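Local coordinates for protein alpha-galactosidase (Lactobacillus brevis, PDB 3MI6) that probably hydrolyses terminal, non-reducing alpha-D-galactose residues from alpha-galactosides such as galacto-oligosaccharides, galactomannans and galactolipids, at residues T551-R556 with K591-V596; A667-L672 with F727-F732. All coordinates share one frame; numbering follows the deposited sequence.

Contact 1. Residues T551-R556 with K591-V596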
ATOM      1  N   THR D 551     -24.144   9.307  21.366  1.00 37.73           N
ATOM      2  CA  THR D 551     -25.086  10.128  20.605  1.00 36.25           C
ATOM      3  C   THR D 551     -24.454  11.437  20.117  1.00 38.43           C
ATOM      4  O   THR D 551     -25.173  12.390  19.760  1.00 35.92           O
ATOM      5  CB  THR D 551     -26.336  10.480  21.447  1.00 37.57           C
ATOM      6  OG1 THR D 551     -25.946  11.263  22.584  1.00 38.27           O
ATOM      7  CG2 THR D 551     -27.012   9.227  21.927  1.00 37.25           C
ATOM      8  N   ASP D 552     -23.118  11.498  20.125  1.00 36.42           N
ATOM      9  CA  ASP D 552     -22.425  12.601  19.470  1.00 35.64           C
ATOM     10  C   ASP D 552     -22.583  12.544  17.941  1.00 34.48           C
ATOM     11  O   ASP D 552     -22.464  11.467  17.344  1.00 33.37           O
ATOM     12  CB  ASP D 552     -20.942  12.595  19.802  1.00 35.69           C
ATOM     13  CG  ASP D 552     -20.184  13.677  19.037  1.00 35.26           C
ATOM     14  OD1 ASP D 552     -20.346  14.864  19.379  1.00 35.24           O
ATOM     15  OD2 ASP D 552     -19.453  13.349  18.080  1.00 35.09           O
ATOM     16  N   ALA D 553     -22.820  13.700  17.312  1.00 33.87           N
ATOM     17  CA  ALA D 553     -22.992  13.768  15.854  1.00 34.21           C
ATOM     18  C   ALA D 553     -21.800  13.197  15.066  1.00 32.89           C
ATOM     19  O   ALA D 553     -21.970  12.328  14.209  1.00 32.95           O
ATOM     20  CB  ALA D 553     -23.292  15.188  15.408  1.00 29.43           C
ATOM     21  N   ALA D 554     -20.601  13.677  15.362  1.00 30.43           N
ATOM     22  CA  ALA D 554     -19.411  13.213  14.666  1.00 29.77           C
ATOM     23  C   ALA D 554     -19.175  11.715  14.826  1.00 32.23           C
ATOM     24  O   ALA D 554     -18.900  11.034  13.860  1.00 32.64           O
ATOM     25  CB  ALA D 554     -18.193  13.992  15.134  1.00 33.39           C
ATOM     26  N   GLU D 555     -19.278  11.196  16.043  1.00 32.97           N
ATOM     27  CA  GLU D 555     -19.063   9.775  16.276  1.00 30.69           C
ATOM     28  C   GLU D 555     -20.126   8.910  15.587  1.00 31.88           C
ATOM     29  O   GLU D 555     -19.826   7.820  15.082  1.00 30.04           O
ATOM     30  CB  GLU D 555     -19.057   9.479  17.775  1.00 31.82           C
ATOM     31  CG  GLU D 555     -18.009  10.235  18.564  1.00 35.19           C
ATOM     32  CD  GLU D 555     -16.578   9.873  18.169  1.00 37.05           C
ATOM     33  OE1 GLU D 555     -16.325   8.726  17.728  1.00 34.55           O
ATOM     34  OE2 GLU D 555     -15.694  10.744  18.327  1.00 40.91           O
ATOM     35  N   ARG D 556     -21.372   9.380  15.590  1.00 31.54           N
ATOM     36  CA  ARG D 556     -22.461   8.618  14.995  1.00 30.63           C
ATOM     37  C   ARG D 556     -22.240   8.452  13.485  1.00 30.81           C
ATOM     38  O   ARG D 556     -22.454   7.374  12.932  1.00 31.49           O
ATOM     39  CB  ARG D 556     -23.826   9.253  15.292  1.00 28.71           C
ATOM     40  CG  ARG D 556     -24.353   9.026  16.692  1.00 30.91           C
ATOM     41  CD  ARG D 556     -24.591   7.543  17.004  1.00 31.32           C
ATOM     42  NE  ARG D 556     -25.919   7.077  16.623  1.00 32.06           N
ATOM     43  CZ  ARG D 556     -26.803   6.545  17.459  1.00 32.79           C
ATOM     44  NH1 ARG D 556     -26.520   6.402  18.736  1.00 36.40           N
ATOM     45  NH2 ARG D 556     -27.978   6.149  17.018  1.00 34.15           N
ATOM     46  N   LYS D 591     -28.035  21.860  14.213  1.00 35.41           N
ATOM     47  CA  LYS D 591     -28.331  21.484  12.830  1.00 34.67           C
ATOM     48  C   LYS D 591     -27.664  20.165  12.442  1.00 32.92           C
ATOM     49  O   LYS D 591     -28.264  19.330  11.781  1.00 34.69           O
ATOM     50  CB  LYS D 591     -27.907  22.602  11.874  1.00 35.51           C
ATOM     51  CG  LYS D 591     -28.074  22.286  10.393  1.00 38.25           C
ATOM     52  CD  LYS D 591     -27.228  23.218   9.519  1.00 35.71           C
ATOM     53  CE  LYS D 591     -27.519  22.956   8.035  1.00 42.72           C
ATOM     54  NZ  LYS D 591     -26.607  23.696   7.081  1.00 44.85           N
ATOM     55  N   THR D 592     -26.428  19.964  12.860  1.00 31.52           N
ATOM     56  CA  THR D 592     -25.728  18.748  12.495  1.00 31.47           C
ATOM     57  C   THR D 592     -26.233  17.527  13.271  1.00 32.57           C
ATOM     58  O   THR D 592     -26.524  16.491  12.669  1.00 31.45           O
ATOM     59  CB  THR D 592     -24.207  18.913  12.660  1.00 34.28           C
ATOM     60  OG1 THR D 592     -23.747  19.991  11.823  1.00 34.58           O
ATOM     61  CG2 THR D 592     -23.484  17.626  12.279  1.00 29.96           C
ATOM     62  N   ARG D 593     -26.340  17.646  14.599  1.00 32.22           N
ATOM     63  CA  ARG D 593     -26.934  16.592  15.430  1.00 30.96           C
ATOM     64  C   ARG D 593     -28.270  16.139  14.852  1.00 31.73           C
ATOM     65  O   ARG D 593     -28.542  14.940  14.757  1.00 31.48           O
ATOM     66  CB  ARG D 593     -27.113  17.020  16.896  1.00 30.47           C
ATOM     67  CG  ARG D 593     -25.885  17.636  17.497  1.00 34.03           C
ATOM     68  CD  ARG D 593     -25.905  17.680  19.005  1.00 37.94           C
ATOM     69  NE  ARG D 593     -26.997  18.460  19.606  1.00 38.99           N
ATOM     70  CZ  ARG D 593     -26.967  19.767  19.861  1.00 36.45           C
ATOM     71  NH1 ARG D 593     -25.917  20.498  19.531  1.00 35.41           N
ATOM     72  NH2 ARG D 593     -28.011  20.350  20.433  1.00 37.23           N
ATOM     73  N   GLY D 594     -29.097  17.104  14.460  1.00 31.77           N
ATOM     74  CA  GLY D 594     -30.350  16.801  13.801  1.00 30.89           C
ATOM     75  C   GLY D 594     -30.142  16.018  12.519  1.00 32.93           C
ATOM     76  O   GLY D 594     -30.822  15.008  12.295  1.00 30.84           O
ATOM     77  N   ALA D 595     -29.185  16.469  11.697  1.00 32.13           N
ATOM     78  CA  ALA D 595     -28.996  15.967  10.331  1.00 30.45           C
ATOM     79  C   ALA D 595     -28.368  14.577  10.225  1.00 29.27           C
ATOM     80  O   ALA D 595     -28.598  13.867   9.264  1.00 29.99           O
ATOM     81  CB  ALA D 595     -28.210  16.981   9.491  1.00 29.80           C
ATOM     82  N   VAL D 596     -27.560  14.198  11.204  1.00 31.85           N
ATOM     83  CA  VAL D 596     -27.091  12.816  11.318  1.00 31.40           C
ATOM     84  C   VAL D 596     -28.213  11.894  11.835  1.00 30.33           C
ATOM     85  O   VAL D 596     -28.271  10.731  11.488  1.00 31.74           O
ATOM     86  CB  VAL D 596     -25.864  12.711  12.268  1.00 31.91           C
ATOM     87  CG1 VAL D 596     -25.374  11.291  12.368  1.00 28.39           C
ATOM     88  CG2 VAL D 596     -24.731  13.609  11.790  1.00 30.88           C
TER

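Contact 2. Residues A667-L672 with F727-F732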
ATOM      1  N   ALA D 667     -26.797  14.095   1.973  1.00 29.12           N
ATOM      2  CA  ALA D 667     -26.208  14.862   3.049  1.00 27.73           C
ATOM      3  C   ALA D 667     -24.722  14.688   2.974  1.00 28.44           C
ATOM      4  O   ALA D 667     -24.255  13.580   2.765  1.00 30.55           O
ATOM      5  CB  ALA D 667     -26.724  14.389   4.381  1.00 27.92           C
ATOM      6  N   ARG D 668     -23.995  15.794   3.110  1.00 27.10           N
ATOM      7  CA  ARG D 668     -22.545  15.791   3.200  1.00 26.50           C
ATOM      8  C   ARG D 668     -22.156  16.402   4.546  1.00 29.42           C
ATOM      9  O   ARG D 668     -22.583  17.500   4.890  1.00 30.73           O
ATOM     10  CB  ARG D 668     -21.965  16.614   2.069  1.00 25.92           C
ATOM     11  CG  ARG D 668     -20.485  16.616   1.961  1.00 24.31           C
ATOM     12  CD  ARG D 668     -20.096  17.454   0.752  1.00 26.70           C
ATOM     13  NE  ARG D 668     -18.663  17.441   0.480  1.00 28.16           N
ATOM     14  CZ  ARG D 668     -17.808  18.362   0.922  1.00 30.31           C
ATOM     15  NH1 ARG D 668     -18.238  19.376   1.659  1.00 31.23           N
ATOM     16  NH2 ARG D 668     -16.519  18.261   0.633  1.00 31.08           N
ATOM     17  N   TYR D 669     -21.356  15.680   5.315  1.00 28.98           N
ATOM     18  CA  TYR D 669     -20.866  16.166   6.590  1.00 29.03           C
ATOM     19  C   TYR D 669     -19.355  16.279   6.508  1.00 28.88           C
ATOM     20  O   TYR D 669     -18.684  15.341   6.105  1.00 30.40           O
ATOM     21  CB  TYR D 669     -21.244  15.192   7.718  1.00 31.62           C
ATOM     22  CG  TYR D 669     -22.672  14.696   7.662  1.00 30.00           C
ATOM     23  CD1 TYR D 669     -23.651  15.299   8.419  1.00 30.55           C
ATOM     24  CD2 TYR D 669     -23.040  13.643   6.831  1.00 29.53           C
ATOM     25  CE1 TYR D 669     -24.951  14.872   8.364  1.00 31.03           C
ATOM     26  CE2 TYR D 669     -24.340  13.206   6.769  1.00 27.45           C
ATOM     27  CZ  TYR D 669     -25.293  13.822   7.543  1.00 30.04           C
ATOM     28  OH  TYR D 669     -26.614  13.409   7.516  1.00 32.16           O
ATOM     29  N   GLN D 670     -18.811  17.426   6.883  1.00 31.95           N
ATOM     30  CA  GLN D 670     -17.369  17.550   6.966  1.00 32.13           C
ATOM     31  C   GLN D 670     -17.028  17.713   8.431  1.00 33.30           C
ATOM     32  O   GLN D 670     -17.679  18.501   9.138  1.00 31.34           O
ATOM     33  CB  GLN D 670     -16.873  18.736   6.155  1.00 29.58           C
ATOM     34  CG  GLN D 670     -15.360  18.838   6.054  1.00 35.17           C
ATOM     35  CD  GLN D 670     -14.902  20.083   5.271  1.00 42.05           C
ATOM     36  OE1 GLN D 670     -15.235  21.220   5.647  1.00 40.25           O
ATOM     37  NE2 GLN D 670     -14.144  19.868   4.177  1.00 35.70           N
ATOM     38  N   LEU D 671     -16.028  16.968   8.900  1.00 32.38           N
ATOM     39  CA  LEU D 671     -15.686  17.050  10.314  1.00 35.04           C
ATOM     40  C   LEU D 671     -14.872  18.310  10.653  1.00 37.32           C
ATOM     41  O   LEU D 671     -15.205  19.049  11.587  1.00 36.51           O
ATOM     42  CB  LEU D 671     -14.967  15.791  10.777  1.00 33.00           C
ATOM     43  CG  LEU D 671     -15.747  14.479  10.666  1.00 36.23           C
ATOM     44  CD1 LEU D 671     -14.884  13.311  11.150  1.00 34.84           C
ATOM     45  CD2 LEU D 671     -17.048  14.542  11.443  1.00 31.73           C
ATOM     46  N   LEU D 672     -13.818  18.562   9.887  1.00 33.81           N
ATOM     47  CA  LEU D 672     -12.914  19.653  10.190  1.00 33.40           C
ATOM     48  C   LEU D 672     -12.949  20.596   9.014  1.00 37.95           C
ATOM     49  O   LEU D 672     -12.852  20.160   7.870  1.00 42.22           O
ATOM     50  CB  LEU D 672     -11.498  19.104  10.372  1.00 35.83           C
ATOM     51  CG  LEU D 672     -10.966  18.953  11.806  1.00 36.54           C
ATOM     52  CD1 LEU D 672     -12.075  18.628  12.815  1.00 35.11           C
ATOM     53  CD2 LEU D 672      -9.836  17.940  11.870  1.00 30.04           C
ATOM     54  N   PHE D 727     -17.607  20.149  11.998  1.00 30.62           N
ATOM     55  CA  PHE D 727     -18.798  19.307  12.025  1.00 33.49           C
ATOM     56  C   PHE D 727     -19.964  19.967  11.271  1.00 33.55           C
ATOM     57  O   PHE D 727     -21.026  20.265  11.845  1.00 31.63           O
ATOM     58  CB  PHE D 727     -19.177  18.977  13.481  1.00 33.30           C
ATOM     59  CG  PHE D 727     -17.989  18.860  14.397  1.00 32.33           C
ATOM     60  CD1 PHE D 727     -17.022  17.889  14.182  1.00 31.49           C
ATOM     61  CD2 PHE D 727     -17.823  19.734  15.457  1.00 31.45           C
ATOM     62  CE1 PHE D 727     -15.917  17.793  15.002  1.00 30.02           C
ATOM     63  CE2 PHE D 727     -16.719  19.631  16.283  1.00 31.09           C
ATOM     64  CZ  PHE D 727     -15.768  18.662  16.054  1.00 30.52           C
ATOM     65  N   TYR D 728     -19.744  20.195   9.980  1.00 34.30           N
ATOM     66  CA  TYR D 728     -20.658  20.989   9.164  1.00 34.00           C
ATOM     67  C   TYR D 728     -21.478  20.069   8.301  1.00 34.91           C
ATOM     68  O   TYR D 728     -20.980  19.044   7.831  1.00 33.25           O
ATOM     69  CB  TYR D 728     -19.892  21.956   8.259  1.00 33.73           C
ATOM     70  CG  TYR D 728     -20.722  23.118   7.765  1.00 36.83           C
ATOM     71  CD1 TYR D 728     -20.802  24.304   8.498  1.00 39.90           C
ATOM     72  CD2 TYR D 728     -21.422  23.043   6.572  1.00 37.51           C
ATOM     73  CE1 TYR D 728     -21.556  25.383   8.056  1.00 39.59           C
ATOM     74  CE2 TYR D 728     -22.184  24.116   6.119  1.00 40.06           C
ATOM     75  CZ  TYR D 728     -22.244  25.286   6.866  1.00 43.92           C
ATOM     76  OH  TYR D 728     -22.996  26.356   6.427  1.00 45.03           O
ATOM     77  N   THR D 729     -22.731  20.447   8.087  1.00 32.25           N
ATOM     78  CA  THR D 729     -23.619  19.652   7.274  1.00 31.77           C
ATOM     79  C   THR D 729     -24.213  20.429   6.117  1.00 33.00           C
ATOM     80  O   THR D 729     -24.696  21.541   6.280  1.00 37.75           O
ATOM     81  CB  THR D 729     -24.784  19.130   8.091  1.00 33.74           C
ATOM     82  OG1 THR D 729     -24.285  18.485   9.273  1.00 32.91           O
ATOM     83  CG2 THR D 729     -25.601  18.162   7.248  1.00 29.75           C
ATOM     84  N   GLN D 730     -24.173  19.819   4.946  1.00 33.23           N
ATOM     85  CA  GLN D 730     -24.874  20.308   3.780  1.00 30.28           C
ATOM     86  C   GLN D 730     -25.926  19.269   3.363  1.00 30.40           C
ATOM     87  O   GLN D 730     -25.602  18.123   3.058  1.00 28.17           O
ATOM     88  CB  GLN D 730     -23.872  20.572   2.665  1.00 28.88           C
ATOM     89  CG  GLN D 730     -22.908  21.693   2.994  1.00 30.34           C
ATOM     90  CD  GLN D 730     -21.521  21.491   2.401  1.00 32.87           C
ATOM     91  OE1 GLN D 730     -20.951  20.400   2.450  1.00 34.15           O
ATOM     92  NE2 GLN D 730     -20.960  22.556   1.867  1.00 36.12           N
ATOM     93  N   LEU D 731     -27.183  19.696   3.375  1.00 29.43           N
ATOM     94  CA  LEU D 731     -28.327  18.870   3.047  1.00 28.39           C
ATOM     95  C   LEU D 731     -28.828  19.230   1.654  1.00 32.54           C
ATOM     96  O   LEU D 731     -28.794  20.391   1.258  1.00 37.57           O
ATOM     97  CB  LEU D 731     -29.433  19.150   4.045  1.00 31.12           C
ATOM     98  CG  LEU D 731     -30.173  18.022   4.750  1.00 34.43           C
ATOM     99  CD1 LEU D 731     -29.221  17.031   5.416  1.00 31.76           C
ATOM    100  CD2 LEU D 731     -31.091  18.663   5.765  1.00 35.04           C
ATOM    101  N   PHE D 732     -29.308  18.231   0.926  1.00 32.31           N
ATOM    102  CA  PHE D 732     -29.740  18.387  -0.448  1.00 30.26           C
ATOM    103  C   PHE D 732     -31.070  17.663  -0.695  1.00 34.52           C
ATOM    104  O   PHE D 732     -31.093  16.445  -0.891  1.00 34.56           O
ATOM    105  CB  PHE D 732     -28.690  17.789  -1.370  1.00 29.79           C
ATOM    106  CG  PHE D 732     -27.351  18.449  -1.271  1.00 32.46           C
ATOM    107  CD1 PHE D 732     -27.101  19.646  -1.925  1.00 32.47           C
ATOM    108  CD2 PHE D 732     -26.323  17.863  -0.551  1.00 31.60           C
ATOM    109  CE1 PHE D 732     -25.858  20.245  -1.841  1.00 31.46           C
ATOM    110  CE2 PHE D 732     -25.073  18.471  -0.474  1.00 31.28           C
ATOM    111  CZ  PHE D 732     -24.846  19.655  -1.109  1.00 28.28           C
TER

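Contact 1. Residues T551-R556 with K591-V596
Ala553, in the first turn of its helix, points its methyl at helix 591-596 and sits at the centre of the contact, touching Thr592, Arg593 and Val596. Its CB lies 3.9 Å from Arg593 CA, which is backbone rather than side chain, so the two helices come close here, with the CA atoms of Ala553 and Arg593 4.9 Å apart. The same methyl meets Thr592 CG2 at 4.0 Å and the root of the Arg593 side chain, CG, at 4.1 Å. Val596 touches the other helix with both of its branches. Val596 CG1 reaches Arg556 CB at 3.9 Å because chi1 of -179° swings that branch opposite the backbone N, while CG2 turns to Ala553 and lies 3.9 Å from its O. Arg556 gives only the start of its chain to this packing; bends at chi2 and chi3 carry the guanidinium away from helix 591-596, and NH1 bonds to Asp550 O. The predicted proton donor, Asp549, lies about 7 Å from Arg556, side chain to side chain.

No hydrogen bond joins the two segments, and the polar work is done within or beyond them. Asp552 is the N-cap of helix 553-566: its OD2 accepts from Glu555 N at 3.0 Å, on the anti side of the carboxylate and 19° out of its plane. The same oxygen forms a salt bridge with Arg586, which also pairs with Glu555. Thr592 OG1 bonds to Phe727 O, leaving CG2 for Ala553.

Helix 553-566 follows barrel strand 544-546 and helix 590-597 follows strand 572-576, so this is helix-on-helix packing on the outside of the (βα)8 barrel, where Arg556 and Arg593 both rest on strand 572-576.

Contact 2. Residues A667-L672 with F727-F732
Arg668 and Gln730 run side by side and point the same way, off one face of the antiparallel pair. Arg668 stays extended from CG to NE, with CG anti to the backbone N (chi1 -175°), while Gln730 bends at chi2 and brings OE1 in beside it. Arg668 NH1 then donates to Gln730 OE1 at 3.0 Å. The oxygen sits at the guanidinium edge, in its plane, and uses a lone pair, although the two flat groups are turned 48° apart. Losing the guanidinium to an alanine here is likely to leave Gln730 OE1 without this donor and its amide freer to turn.

Tyr669 and Thr729 also lie alongside each other, on the face they share with Ala667 and Leu731. Both threonine branches lie against the CD1/CE1 side of the tyrosine, OG1 3.4 Å from Tyr669 CD1 and CG2 3.5 Å from Tyr669 CE1. Next along this face, Leu731 CD1 meets Ala667 CB at 3.8 Å.

Under these side chains the backbones pair doubly at Arg668 with Gln730, where Gln730 N to Arg668 O is 2.8 Å, and again at Gln670 with Tyr728. Phe727 and Tyr728 both face Gln670, a G1 beta bulge, and Phe727 N reaches Leu671 O at 2.7 Å from above the carbonyl plane.

The pair lies inside the antiparallel sheet of the family 36 C-terminal domain, with 651-657 beyond 663-670 and 692-695 beyond 728-736. Tyr669 OH bonds to Ala595 O and Thr729 OG1 to Thr592 OG1, both on barrel helix 590-597; within the sheet, the Tyr669 ring meets Trp654 edge-to-face. Leu671 rests on helix 553-566.

Contact 1 is fully buried and contact 2 only partly so; their centres lie 10 Å apart, and they hold different elements: two helices of the catalytic barrel in one, two strands of the C-terminal beta domain in the other. Apolar packing with no hydrogen bond across joins 551-556 and 591-596, whereas 667-672/727-732 are tied by a ladder of backbone bonds with side chains ranged on both faces. The two meet where helix 590-597 lies against the sheet: Val596 CG2 packs on Tyr669 CE1 at 3.7 Å and Ala595 CB on Thr729 CG2 at 3.6 Å. Helix 590-597 thus faces both a barrel helix and the C-terminal sheet.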